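PDB 6ZM8: muramidase from Sodiomyces alcalophilus, which probably hydrolyses the 1,4-beta linkages between N-acetylmuramic acid and N-acetylglucosamine in bacterial peptidoglycan, as a fungal lysozyme of glycoside hydrolase family 25. Local coordinates for residues S129-I134 with A152-L157; I88-A93 with A203-D208. All blocks are in the same frame, centred on the assembly; numbering follows the deposited sequence. Where two conformers were deposited one is given.

Contact 1: residues S129-I134 with A152-L157; sequences SRWPVI and ANRCPL
The indole of Trp131 and the side chain of Arg154 lie against each other as a CH-pi contact: Arg154 CD sits 3.5 Å from the centroid of the six-membered ring, almost on its normal, while CB and CG spread over the rest of the same face. With CG placed anti to its carbonyl carbon (chi1 -73°), Arg154 runs its aliphatic chain along the ring before bending at chi3. The guanidinium ends off-centre, its plane steeply inclined to the indole at 72°, and CZ, 5.0 Å from the six-membered ring's centroid, makes a cation-pi contact. NH1, which also touches Trp131 CZ3, forms a salt bridge with Glu118 of helix 110-128, and NH2 hydrogen-bonds to Arg150 O. Were Trp131 replaced by an alanine, the arginine's methylenes would probably lose the surface they rest on, and its charged end would be freer to turn away from Glu118. The single hydrogen bond across the pair belongs to the backbone: Ile134 N donates to Pro156 O at 2.9 Å. This is where strands 133-136 and 157-160 start their parallel pairing, neighbours in the beta/alpha barrel of the family, with helix 138-145 in the connection between them. Val133 CA also approaches Pro156 O, as a CA-H...O contact of 3.3 Å. Apolar packing fills in around this backbone: Ile134 CD1 reaches Cys155 CB at 3.7 Å, and Val133 CG2 meets Pro156 CB at 4.0 Å, the two side chains crossing at about a right angle. Pro132 O is buried against Cys155 CB and has no hydrogen-bond partner.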
ATOM      1  N   SER A 129      -3.559 -11.882  10.097  1.00  5.52           N
ATOM      2  CA  SER A 129      -4.876 -12.345   9.665  1.00  5.78           C
ATOM      3  C   SER A 129      -5.358 -11.691   8.372  1.00  5.71           C
ATOM      4  O   SER A 129      -6.425 -12.093   7.875  1.00  6.71           O
ATOM      5  CB  SER A 129      -5.984 -12.225  10.731  1.00  6.32           C
ATOM      6  OG  SER A 129      -6.590 -10.946  10.768  1.00  6.85           O
ATOM      7  N   ARG A 130      -4.627 -10.716   7.838  1.00  5.45           N
ATOM      8  CA  ARG A 130      -5.089  -9.979   6.677  1.00  5.56           C
ATOM      9  C   ARG A 130      -4.226 -10.251   5.451  1.00  5.35           C
ATOM     10  O   ARG A 130      -2.996 -10.315   5.532  1.00  5.75           O
ATOM     11  CB  ARG A 130      -5.002  -8.465   6.925  1.00  6.12           C
ATOM     12  CG  ARG A 130      -5.899  -7.978   8.073  1.00  7.20           C
ATOM     13  CD  ARG A 130      -7.369  -8.344   7.834  1.00  8.21           C
ATOM     14  NE  ARG A 130      -7.873  -7.870   6.555  1.00  8.28           N
ATOM     15  CZ  ARG A 130      -8.420  -6.675   6.325  1.00  7.64           C
ATOM     16  NH1 ARG A 130      -8.645  -5.838   7.352  1.00  7.77           N
ATOM     17  NH2 ARG A 130      -8.814  -6.332   5.100  1.00  8.09           N
ATOM     18  N   TRP A 131      -4.898 -10.364   4.299  1.00  5.48           N
ATOM     19  CA  TRP A 131      -4.180 -10.281   3.037  1.00  5.60           C
ATOM     20  C   TRP A 131      -3.806  -8.807   2.814  1.00  5.34           C
ATOM     21  O   TRP A 131      -4.632  -7.921   2.989  1.00  6.08           O
ATOM     22  CB  TRP A 131      -5.031 -10.780   1.866  1.00  6.37           C
ATOM     23  CG  TRP A 131      -5.411 -12.220   2.010  1.00  6.73           C
ATOM     24  CD1 TRP A 131      -6.650 -12.713   2.281  1.00  8.56           C
ATOM     25  CD2 TRP A 131      -4.550 -13.357   1.956  1.00  7.33           C
ATOM     26  NE1 TRP A 131      -6.611 -14.077   2.394  1.00 10.36           N
ATOM     27  CE2 TRP A 131      -5.333 -14.499   2.203  1.00  9.43           C
ATOM     28  CE3 TRP A 131      -3.188 -13.525   1.748  1.00  8.78           C
ATOM     29  CZ2 TRP A 131      -4.791 -15.787   2.244  1.00 12.26           C
ATOM     30  CZ3 TRP A 131      -2.664 -14.807   1.787  1.00 11.53           C
ATOM     31  CH2 TRP A 131      -3.450 -15.927   2.034  1.00 12.89           C
ATOM     32  N   PRO A 132      -2.564  -8.531   2.428  1.00  5.21           N
ATOM     33  CA  PRO A 132      -2.167  -7.149   2.198  1.00  5.12           C
ATOM     34  C   PRO A 132      -2.777  -6.618   0.905  1.00  4.70           C
ATOM     35  O   PRO A 132      -3.089  -7.352  -0.037  1.00  5.63           O
ATOM     36  CB  PRO A 132      -0.654  -7.223   2.122  1.00  5.77           C
ATOM     37  CG  PRO A 132      -0.417  -8.597   1.516  1.00  6.58           C
ATOM     38  CD  PRO A 132      -1.491  -9.485   2.118  1.00  5.92           C
ATOM     39  N   VAL A 133      -2.884  -5.283   0.859  1.00  4.57           N
ATOM     40  CA  VAL A 133      -3.092  -4.580  -0.397  1.00  4.55           C
ATOM     41  C   VAL A 133      -1.802  -4.644  -1.217  1.00  4.52           C
ATOM     42  O   VAL A 133      -0.702  -4.637  -0.643  1.00  5.36           O
ATOM     43  CB  VAL A 133      -3.473  -3.124  -0.042  1.00  4.76           C
ATOM     44  CG1 VAL A 133      -3.427  -2.174  -1.233  1.00  5.61           C
ATOM     45  CG2 VAL A 133      -4.860  -3.095   0.598  1.00  5.61           C
ATOM     46  N   ILE A 134      -1.933  -4.717  -2.542  1.00  4.54           N
ATOM     47  CA  ILE A 134      -0.777  -4.610  -3.432  1.00  4.54           C
ATOM     48  C   ILE A 134      -0.851  -3.271  -4.160  1.00  4.30           C
ATOM     49  O   ILE A 134      -1.829  -3.011  -4.877  1.00  4.80           O
ATOM     50  CB  ILE A 134      -0.719  -5.779  -4.419  1.00  5.01           C
ATOM     51  CG1 ILE A 134      -0.348  -7.056  -3.671  1.00  5.72           C
ATOM     52  CG2 ILE A 134       0.266  -5.489  -5.567  1.00  5.68           C
ATOM     53  CD1 ILE A 134      -0.429  -8.323  -4.506  1.00  6.47           C
ATOM     54  N   ALA A 152      -4.998 -11.599  -7.241  1.00  6.67           N
ATOM     55  CA  ALA A 152      -6.163 -10.725  -7.342  1.00  7.64           C
ATOM     56  C   ALA A 152      -7.336 -11.155  -6.464  1.00  7.07           C
ATOM     57  O   ALA A 152      -8.083 -10.302  -5.983  1.00  8.96           O
ATOM     58  CB  ALA A 152      -6.614 -10.617  -8.779  1.00  9.49           C
ATOM     59  N   ASN A 153      -7.473 -12.454  -6.194  0.50  6.64           N
ATOM     60  CA  ASN A 153      -8.598 -12.963  -5.383  0.50  7.06           C
ATOM     61  C   ASN A 153      -8.300 -12.957  -3.871  0.50  7.75           C
ATOM     62  O   ASN A 153      -9.076 -13.455  -3.053  0.50  9.88           O
ATOM     63  CB  ASN A 153      -8.903 -14.397  -5.800  0.50  6.48           C
ATOM     64  CG  ASN A 153     -10.082 -14.972  -5.069  0.50  5.51           C
ATOM     65  OD1 ASN A 153     -11.191 -14.424  -5.090  0.50  5.38           O
ATOM     66  ND2 ASN A 153      -9.866 -16.101  -4.441  0.50  6.08           N
ATOM     67  N   ARG A 154      -7.170 -12.469  -3.496  1.00  6.01           N
ATOM     68  CA  ARG A 154      -6.842 -12.238  -2.093  1.00  6.04           C
ATOM     69  C   ARG A 154      -6.537 -10.776  -1.766  1.00  5.84           C
ATOM     70  O   ARG A 154      -6.929 -10.282  -0.713  1.00  6.51           O
ATOM     71  CB  ARG A 154      -5.624 -13.079  -1.670  1.00  6.23           C
ATOM     72  CG  ARG A 154      -5.938 -14.561  -1.538  1.00  6.48           C
ATOM     73  CD  ARG A 154      -4.690 -15.411  -1.341  1.00  6.86           C
ATOM     74  NE  ARG A 154      -3.891 -15.404  -2.550  1.00  7.07           N
ATOM     75  CZ  ARG A 154      -2.609 -15.799  -2.613  1.00  7.02           C
ATOM     76  NH1 ARG A 154      -1.995 -16.206  -1.499  1.00  8.11           N
ATOM     77  NH2 ARG A 154      -1.968 -15.798  -3.754  1.00  7.97           N
ATOM     78  N   CYS A 155      -5.765 -10.132  -2.621  1.00  6.24           N
ATOM     79  CA  CYS A 155      -5.111  -8.850  -2.292  1.00  5.77           C
ATOM     80  C   CYS A 155      -5.799  -7.722  -3.035  1.00  5.60           C
ATOM     81  O   CYS A 155      -5.728  -7.661  -4.258  1.00  6.62           O
ATOM     82  CB  CYS A 155      -3.654  -8.879  -2.722  1.00  5.97           C
ATOM     83  SG  CYS A 155      -2.688 -10.136  -1.853  1.00  6.87           S
ATOM     84  N   PRO A 156      -6.424  -6.775  -2.318  1.00  5.41           N
ATOM     85  CA  PRO A 156      -6.997  -5.624  -3.007  1.00  5.40           C
ATOM     86  C   PRO A 156      -5.910  -4.848  -3.773  1.00  4.99           C
ATOM     87  O   PRO A 156      -4.772  -4.724  -3.280  1.00  5.57           O
ATOM     88  CB  PRO A 156      -7.572  -4.763  -1.869  1.00  6.37           C
ATOM     89  CG  PRO A 156      -7.817  -5.780  -0.741  1.00  7.26           C
ATOM     90  CD  PRO A 156      -6.649  -6.736  -0.862  1.00  6.20           C
ATOM     91  N   LEU A 157      -6.290  -4.285  -4.902  1.00  5.09           N
ATOM     92  CA  LEU A 157      -5.351  -3.551  -5.754  1.00  4.90           C
ATOM     93  C   LEU A 157      -5.362  -2.063  -5.439  1.00  4.51           C
ATOM     94  O   LEU A 157      -6.414  -1.419  -5.425  1.00  5.05           O
ATOM     95  CB  LEU A 157      -5.774  -3.743  -7.215  1.00  5.47           C
ATOM     96  CG  LEU A 157      -4.915  -2.989  -8.245  1.00  5.76           C
ATOM     97  CD1 LEU A 157      -3.474  -3.508  -8.268  1.00  6.35           C
ATOM     98  CD2 LEU A 157      -5.578  -3.120  -9.617  1.00  6.58           C
TER

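Contact 2: residues I88-A93 with A203-D208; sequences ITLPGA and ALANGD
Leu90 and Ala205 bring their backbones within 4.5 Å (CA to CA), where the loop leading into strand 93-95 runs against the last turn of helix 198-206. Here the C-terminal helix of the beta/alpha barrel packs on the loop that enters strand 93-95. No direct hydrogen bond spans the two segments; a water does the joining, accepting from Thr89 N at 3.1 Å and donating to Ala205 O at 2.9 Å. Trp83 NE1 also bonds to Ala205 O. Ala205 CA makes a CA-H...O contact with Thr89 O, and Ala205 CB is 3.6 Å from Thr89 O.

The leucine and proline side chains supply the apolar part. Leu204 has its CG trans to the backbone N (chi1 176°), and its two methyls meet different partners: CD2 meets Leu90 CD2 at 4.0 Å, whereas CD1 faces Pro91 CG, the two side chains crossing at about a right angle. Phe178 of strand 178-182 touches both leucines. Past Asn206 the helix ends with Gly207 at positive phi, and Ala203 O receives both Gly207 N and Asp208 N, which reach it from opposite faces of its carbonyl plane.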
ATOM      1  N   ILE A  88     -10.647   1.123  11.981  1.00  7.82           N
ATOM      2  CA  ILE A  88      -9.909   2.260  11.467  1.00  7.33           C
ATOM      3  C   ILE A  88      -8.521   1.862  10.957  1.00  6.23           C
ATOM      4  O   ILE A  88      -7.749   2.748  10.606  1.00  6.72           O
ATOM      5  CB  ILE A  88      -9.785   3.407  12.480  1.00  8.11           C
ATOM      6  CG1 ILE A  88      -9.059   2.995  13.748  1.00  8.53           C
ATOM      7  CG2 ILE A  88     -11.171   3.999  12.758  1.00  9.38           C
ATOM      8  CD1 ILE A  88      -8.544   4.164  14.568  1.00 10.40           C
ATOM      9  N   THR A  89      -8.216   0.565  10.898  1.00  6.06           N
ATOM     10  CA  THR A  89      -6.899   0.115  10.461  1.00  5.72           C
ATOM     11  C   THR A  89      -7.038  -0.630   9.157  1.00  5.33           C
ATOM     12  O   THR A  89      -7.663  -1.696   9.075  1.00  5.97           O
ATOM     13  CB  THR A  89      -6.210  -0.764  11.516  1.00  6.75           C
ATOM     14  OG1 THR A  89      -6.278  -0.149  12.803  1.00  7.63           O
ATOM     15  CG2 THR A  89      -4.751  -0.942  11.161  1.00  7.28           C
ATOM     16  N   LEU A  90      -6.471  -0.058   8.091  1.00  5.23           N
ATOM     17  CA  LEU A  90      -6.444  -0.747   6.817  1.00  5.18           C
ATOM     18  C   LEU A  90      -5.421  -1.882   6.869  1.00  4.91           C
ATOM     19  O   LEU A  90      -4.406  -1.797   7.579  1.00  5.45           O
ATOM     20  CB  LEU A  90      -6.048   0.235   5.703  1.00  5.33           C
ATOM     21  CG  LEU A  90      -7.095   1.333   5.458  1.00  6.32           C
ATOM     22  CD1 LEU A  90      -6.537   2.409   4.542  1.00  7.83           C
ATOM     23  CD2 LEU A  90      -8.382   0.762   4.914  1.00  7.85           C
ATOM     24  N   PRO A  91      -5.623  -2.939   6.078  1.00  4.99           N
ATOM     25  CA  PRO A  91      -4.558  -3.917   5.915  1.00  5.17           C
ATOM     26  C   PRO A  91      -3.324  -3.214   5.343  1.00  4.85           C
ATOM     27  O   PRO A  91      -3.424  -2.302   4.525  1.00  5.24           O
ATOM     28  CB  PRO A  91      -5.147  -4.926   4.929  1.00  5.98           C
ATOM     29  CG  PRO A  91      -6.140  -4.080   4.118  1.00  6.41           C
ATOM     30  CD  PRO A  91      -6.742  -3.139   5.124  1.00  5.62           C
ATOM     31  N   GLY A  92      -2.146  -3.674   5.762  1.00  4.82           N
ATOM     32  CA  GLY A  92      -0.918  -3.105   5.237  1.00  4.83           C
ATOM     33  C   GLY A  92      -0.830  -3.312   3.723  1.00  4.62           C
ATOM     34  O   GLY A  92      -1.373  -4.286   3.168  1.00  5.13           O
ATOM     35  N   ALA A  93      -0.089  -2.409   3.081  1.00  4.60           N
ATOM     36  CA  ALA A  93       0.119  -2.472   1.644  1.00  4.57           C
ATOM     37  C   ALA A  93       1.569  -2.793   1.313  1.00  4.35           C
ATOM     38  O   ALA A  93       2.522  -2.240   1.897  1.00  5.18           O
ATOM     39  CB  ALA A  93      -0.256  -1.154   0.977  1.00  5.00           C
ATOM     40  N   ALA A 203     -15.646  -1.920   5.903  1.00  7.14           N
ATOM     41  CA  ALA A 203     -15.526  -3.379   5.750  1.00  7.64           C
ATOM     42  C   ALA A 203     -14.102  -3.786   5.399  1.00  7.12           C
ATOM     43  O   ALA A 203     -13.613  -4.811   5.871  1.00  7.79           O
ATOM     44  CB  ALA A 203     -16.504  -3.883   4.715  1.00  9.07           C
ATOM     45  N   LEU A 204     -13.419  -2.986   4.574  1.00  6.70           N
ATOM     46  CA  LEU A 204     -12.013  -3.278   4.254  1.00  6.50           C
ATOM     47  C   LEU A 204     -11.165  -3.157   5.501  1.00  6.06           C
ATOM     48  O   LEU A 204     -10.313  -4.009   5.784  1.00  6.64           O
ATOM     49  CB  LEU A 204     -11.532  -2.326   3.153  1.00  6.66           C
ATOM     50  CG  LEU A 204     -10.044  -2.462   2.812  1.00  7.15           C
ATOM     51  CD1 LEU A 204      -9.740  -3.847   2.226  1.00  8.83           C
ATOM     52  CD2 LEU A 204      -9.651  -1.382   1.828  1.00  8.15           C
ATOM     53  N   ALA A 205     -11.387  -2.106   6.304  1.00  5.95           N
ATOM     54  CA  ALA A 205     -10.663  -1.983   7.560  1.00  6.03           C
ATOM     55  C   ALA A 205     -10.955  -3.174   8.492  1.00  6.06           C
ATOM     56  O   ALA A 205     -10.042  -3.687   9.146  1.00  6.69           O
ATOM     57  CB  ALA A 205     -11.008  -0.665   8.239  1.00  6.66           C
ATOM     58  N   ASN A 206     -12.211  -3.589   8.558  1.00  6.24           N
ATOM     59  CA  ASN A 206     -12.595  -4.670   9.469  1.00  6.79           C
ATOM     60  C   ASN A 206     -12.242  -6.059   8.965  1.00  8.29           C
ATOM     61  O   ASN A 206     -12.244  -7.015   9.709  1.00  8.76           O
ATOM     62  CB  ASN A 206     -14.103  -4.598   9.737  1.00  6.90           C
ATOM     63  CG  ASN A 206     -14.430  -3.563  10.783  1.00  7.26           C
ATOM     64  OD1 ASN A 206     -13.617  -3.270  11.664  1.00  9.14           O
ATOM     65  ND2 ASN A 206     -15.678  -3.082  10.724  1.00  8.65           N
ATOM     66  N   GLY A 207     -12.305  -6.181   7.608  1.00 35.27           N
ATOM     67  CA  GLY A 207     -11.691  -7.442   7.089  1.00 56.82           C
ATOM     68  C   GLY A 207     -12.827  -8.387   6.956  1.00 45.73           C
ATOM     69  O   GLY A 207     -12.652  -9.633   7.067  1.00 15.10           O
ATOM     70  N   ASP A 208     -13.950  -7.827   6.636  1.00 11.35           N
ATOM     71  CA  ASP A 208     -15.151  -8.634   6.559  1.00 11.33           C
ATOM     72  C   ASP A 208     -16.169  -7.964   5.662  1.00 14.35           C
ATOM     73  O   ASP A 208     -17.325  -8.311   5.833  1.00 19.84           O
ATOM     74  CB  ASP A 208     -15.662  -8.857   7.966  1.00 13.66           C
ATOM     75  CG  ASP A 208     -16.080  -7.613   8.740  1.00 13.01           C
ATOM     76  OD1 ASP A 208     -16.400  -6.578   8.100  1.00 14.11           O
ATOM     77  OD2 ASP A 208     -16.152  -7.693  10.021  1.00 14.15           O
ATOM     78  OXT ASP A 208     -15.734  -7.238   4.754  1.00 17.17           O
TER
HETATM   79  O   HOH W   1      -9.669  -2.051  11.498  1.00  7.44           O

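Along the chain, both segments of contact 1 fall between the two segments of contact 2, and the contact centres lie about 10 Å apart. Val133 N probably hydrogen-bonds to Gly92 O at 2.9 Å, which ties the start of strand 133-136 to the loop of contact 2. Arg130 spans the second junction: its NH2 probably donates to Leu204 O, 2.8 Å away, and its side chain also packs on Pro91. Leu204 touches Pro156, so both segments of contact 1 meet the helix. Together the contacts join the beginnings of neighbouring parallel strands 93-95, 133-136 and 157-160 to helix 198-206. In beta/alpha barrels the active site lies at the opposite, C-terminal ends of such strands.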